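Local coordinates for protein carbohydrate kinase, FGGY (Rhodospirillum rubrum, PDB 3IFR) that probably phosphorylates D-xylulose at the expense of ATP, as a xylulose kinase of the FGGY carbohydrate kinase family, at residues E120-T130 and V195-A203. Residues are numbered along the deposited sequence; the frame is centred on the assembly and turned at random.
Sequences EVDSEAFLART and VEADLVALA
Glu120, the last residue of helix 111-120, runs its extended chain past Leu202 in the opposite direction, with OE2 3.6 Å from Leu202 CD2. That oxygen has its polar partner in Arg144, which also takes the carbonyl oxygen of Leu202 through NE and so ties both segments to helix 139-149. At Val121 the chain leaves helical geometry, and CG1 meets the tip of Leu202 head-on, 3.6 Å from CD2. Asp122 then caps the next helix, its OD1 accepting from Glu124 N. One turn on, Phe126 holds CG anti to its backbone N (chi1 179°), which carries the ring toward helix 197-201; CE2 lies 3.9 Å from Leu199 CD2, with Leu202 CD1 a little farther off. Arg129 reaches out almost straight. Leu199 CD1 sits over one face of its guanidinium, 3.8 Å above the plane, and Asp198 OD2 approaches near that plane in a salt bridge to NH2, though OD2 is modelled too close to its neighbours for the details to be trusted. NE of Arg129 makes another salt bridge, to Asp189. CG2 of Thr130 covers one face of the Phe126 ring, while Thr130 OG1 bonds to Phe126 O, which also accepts from the backbone N of Arg129 and of Thr130. The two segments, whose short helices have axes 12.8 Å apart, thus meet through side chains within the N-terminal FGGY domain: leucines pack against Val121 and Phe126 in the middle, while Asp198 and Asp189 probably share in stabilising the positive charge of Arg129 at the more exposed margin.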
loop_
_atom_site.group_PDB
_atom_site.type_symbol
_atom_site.label_atom_id
_atom_site.label_comp_id
_atom_site.label_asym_id
_atom_site.label_seq_id
_atom_site.Cartn_x
_atom_site.Cartn_y
_atom_site.Cartn_z
ATOM N N GLU A 120 11.002 24.278 8.725
ATOM C CA GLU A 120 10.261 25.412 8.219
ATOM C C GLU A 120 8.735 25.383 8.475
ATOM O O GLU A 120 8.094 26.431 8.456
ATOM C CB GLU A 120 10.590 25.584 6.744
ATOM C CG GLU A 120 9.626 26.432 5.942
ATOM C CD GLU A 120 9.836 26.197 4.466
ATOM O OE1 GLU A 120 10.885 25.595 4.128
ATOM O OE2 GLU A 120 8.966 26.591 3.651
ATOM N N VAL A 121 8.148 24.211 8.735
ATOM C CA VAL A 121 6.731 24.149 9.147
ATOM C C VAL A 121 6.512 23.341 10.427
ATOM O O VAL A 121 7.392 22.580 10.862
ATOM C CB VAL A 121 5.819 23.552 8.057
ATOM C CG1 VAL A 121 5.942 24.340 6.760
ATOM C CG2 VAL A 121 6.183 22.077 7.836
ATOM N N ASP A 122 5.339 23.500 11.037
ATOM C CA ASP A 122 5.030 22.732 12.243
ATOM C C ASP A 122 4.644 21.342 11.782
ATOM O O ASP A 122 3.598 21.183 11.171
ATOM C CB ASP A 122 3.875 23.390 13.004
ATOM C CG ASP A 122 3.541 22.677 14.312
ATOM O OD1 ASP A 122 4.064 21.564 14.557
ATOM O OD2 ASP A 122 2.746 23.235 15.107
ATOM N N SER A 123 5.491 20.346 12.046
ATOM C CA SER A 123 5.263 18.979 11.554
ATOM C C SER A 123 3.980 18.330 12.031
ATOM O O SER A 123 3.575 17.303 11.481
ATOM C CB SER A 123 6.404 18.046 11.946
ATOM O OG SER A 123 7.468 18.162 11.039
ATOM N N GLU A 124 3.387 18.887 13.089
ATOM C CA GLU A 124 2.152 18.354 13.669
ATOM C C GLU A 124 0.988 19.028 13.011
ATOM O O GLU A 124 0.072 18.367 12.523
ATOM C CB GLU A 124 2.087 18.616 15.169
ATOM C CG GLU A 124 2.965 17.699 15.986
ATOM C CD GLU A 124 4.206 17.270 15.227
ATOM O OE1 GLU A 124 5.335 17.567 15.701
ATOM O OE2 GLU A 124 4.050 16.641 14.147
ATOM N N ALA A 125 1.014 20.352 13.007
ATOM C CA ALA A 125 -0.041 21.091 12.365
ATOM C C ALA A 125 -0.163 20.535 10.953
ATOM O O ALA A 125 -1.263 20.329 10.449
ATOM C CB ALA A 125 0.293 22.563 12.347
ATOM N N PHE A 126 0.984 20.268 10.331
ATOM C CA PHE A 126 1.021 19.779 8.956
ATOM C C PHE A 126 0.362 18.402 8.854
ATOM O O PHE A 126 -0.474 18.149 7.959
ATOM C CB PHE A 126 2.463 19.686 8.457
ATOM C CG PHE A 126 2.569 19.166 7.062
ATOM C CD1 PHE A 126 2.537 17.807 6.809
ATOM C CD2 PHE A 126 2.665 20.031 5.997
ATOM C CE1 PHE A 126 2.617 17.327 5.516
ATOM C CE2 PHE A 126 2.742 19.557 4.704
ATOM C CZ PHE A 126 2.726 18.203 4.457
ATOM N N LEU A 127 0.763 17.510 9.758
ATOM C CA LEU A 127 0.248 16.148 9.755
ATOM C C LEU A 127 -1.265 16.155 10.094
ATOM O O LEU A 127 -2.043 15.388 9.512
ATOM C CB LEU A 127 1.099 15.265 10.672
ATOM C CG LEU A 127 0.940 13.750 10.881
ATOM C CD1 LEU A 127 0.359 13.486 12.251
ATOM C CD2 LEU A 127 0.096 13.049 9.817
ATOM N N ALA A 128 -1.692 17.063 10.973
ATOM C CA ALA A 128 -3.126 17.231 11.271
ATOM C C ALA A 128 -3.854 17.815 10.086
ATOM O O ALA A 128 -5.065 17.795 10.001
ATOM C CB ALA A 128 -3.336 18.136 12.474
ATOM N N ARG A 129 -3.115 18.373 9.171
ATOM C CA ARG A 129 -3.778 19.066 8.104
ATOM C C ARG A 129 -3.968 18.166 6.892
ATOM O O ARG A 129 -5.019 18.167 6.265
ATOM C CB ARG A 129 -2.950 20.279 7.738
ATOM C CG ARG A 129 -3.508 21.071 6.648
ATOM C CD ARG A 129 -3.057 22.463 6.905
ATOM N NE ARG A 129 -3.702 23.380 6.008
ATOM C CZ ARG A 129 -3.047 24.103 5.119
ATOM N NH1 ARG A 129 -1.730 24.006 5.048
ATOM N NH2 ARG A 129 -3.709 24.928 4.328
ATOM N N THR A 130 -2.930 17.420 6.547
ATOM C CA THR A 130 -2.954 16.598 5.362
ATOM C C THR A 130 -3.129 15.129 5.756
ATOM O O THR A 130 -3.200 14.259 4.896
ATOM C CB THR A 130 -1.618 16.677 4.686
ATOM O OG1 THR A 130 -0.671 16.018 5.532
ATOM C CG2 THR A 130 -1.200 18.127 4.538
ATOM N N VAL A 195 -6.918 20.824 -3.340
ATOM C CA VAL A 195 -5.524 21.234 -3.396
ATOM C C VAL A 195 -5.466 22.656 -2.861
ATOM O O VAL A 195 -6.239 23.504 -3.292
ATOM C CB VAL A 195 -4.988 21.159 -4.827
ATOM C CG1 VAL A 195 -3.604 21.763 -4.904
ATOM C CG2 VAL A 195 -4.965 19.690 -5.275
ATOM N N GLU A 196 -4.594 22.892 -1.890
ATOM C CA GLU A 196 -4.429 24.215 -1.297
ATOM C C GLU A 196 -3.192 24.987 -1.806
ATOM O O GLU A 196 -2.085 24.425 -1.936
ATOM C CB GLU A 196 -4.350 24.070 0.208
ATOM C CG GLU A 196 -5.494 23.247 0.791
ATOM C CD GLU A 196 -6.736 24.080 0.984
ATOM O OE1 GLU A 196 -6.761 25.245 0.527
ATOM O OE2 GLU A 196 -7.685 23.564 1.587
ATOM N N ALA A 197 -3.380 26.277 -2.080
ATOM C CA ALA A 197 -2.311 27.110 -2.629
ATOM C C ALA A 197 -1.106 27.069 -1.681
ATOM O O ALA A 197 -0.003 26.656 -2.026
ATOM C CB ALA A 197 -2.809 28.512 -2.776
ATOM N N ASP A 198 -1.344 27.594 -0.506
ATOM C CA ASP A 198 -0.656 27.265 0.693
ATOM C C ASP A 198 0.270 26.035 0.581
ATOM O O ASP A 198 1.470 26.145 0.733
ATOM C CB ASP A 198 -1.796 26.973 1.690
ATOM C CG ASP A 198 -1.351 27.024 3.086
ATOM O OD1 ASP A 198 -0.296 27.617 3.367
ATOM O OD2 ASP A 198 -2.034 26.451 3.923
ATOM N N LEU A 199 -0.298 24.858 0.341
ATOM C CA LEU A 199 0.453 23.611 0.421
ATOM C C LEU A 199 1.344 23.412 -0.782
ATOM O O LEU A 199 2.471 22.952 -0.646
ATOM C CB LEU A 199 -0.489 22.419 0.592
ATOM C CG LEU A 199 -1.003 22.367 2.038
ATOM C CD1 LEU A 199 -2.259 21.544 2.175
ATOM C CD2 LEU A 199 0.106 21.920 3.023
ATOM N N VAL A 200 0.840 23.739 -1.959
ATOM C CA VAL A 200 1.671 23.704 -3.150
ATOM C C VAL A 200 2.847 24.691 -3.043
ATOM O O VAL A 200 3.988 24.352 -3.342
ATOM C CB VAL A 200 0.830 23.960 -4.416
ATOM C CG1 VAL A 200 1.680 23.823 -5.634
ATOM C CG2 VAL A 200 -0.321 22.971 -4.474
ATOM N N ALA A 201 2.583 25.896 -2.564
ATOM C CA ALA A 201 3.664 26.873 -2.357
ATOM C C ALA A 201 4.862 26.295 -1.610
ATOM O O ALA A 201 5.970 26.634 -1.919
ATOM C CB ALA A 201 3.153 28.150 -1.646
ATOM N N LEU A 202 4.644 25.441 -0.618
ATOM C CA LEU A 202 5.762 24.820 0.090
ATOM C C LEU A 202 6.799 24.127 -0.835
ATOM O O LEU A 202 7.969 23.971 -0.478
ATOM C CB LEU A 202 5.251 23.761 1.076
ATOM C CG LEU A 202 4.971 23.942 2.577
ATOM C CD1 LEU A 202 5.257 22.622 3.227
ATOM C CD2 LEU A 202 5.781 25.054 3.251
ATOM N N ALA A 203 6.338 23.632 -1.976
ATOM C CA ALA A 203 7.186 22.885 -2.889
ATOM C C ALA A 203 7.773 23.869 -3.912
ATOM O O ALA A 203 8.522 23.477 -4.816
ATOM C CB ALA A 203 6.354 21.768 -3.600
#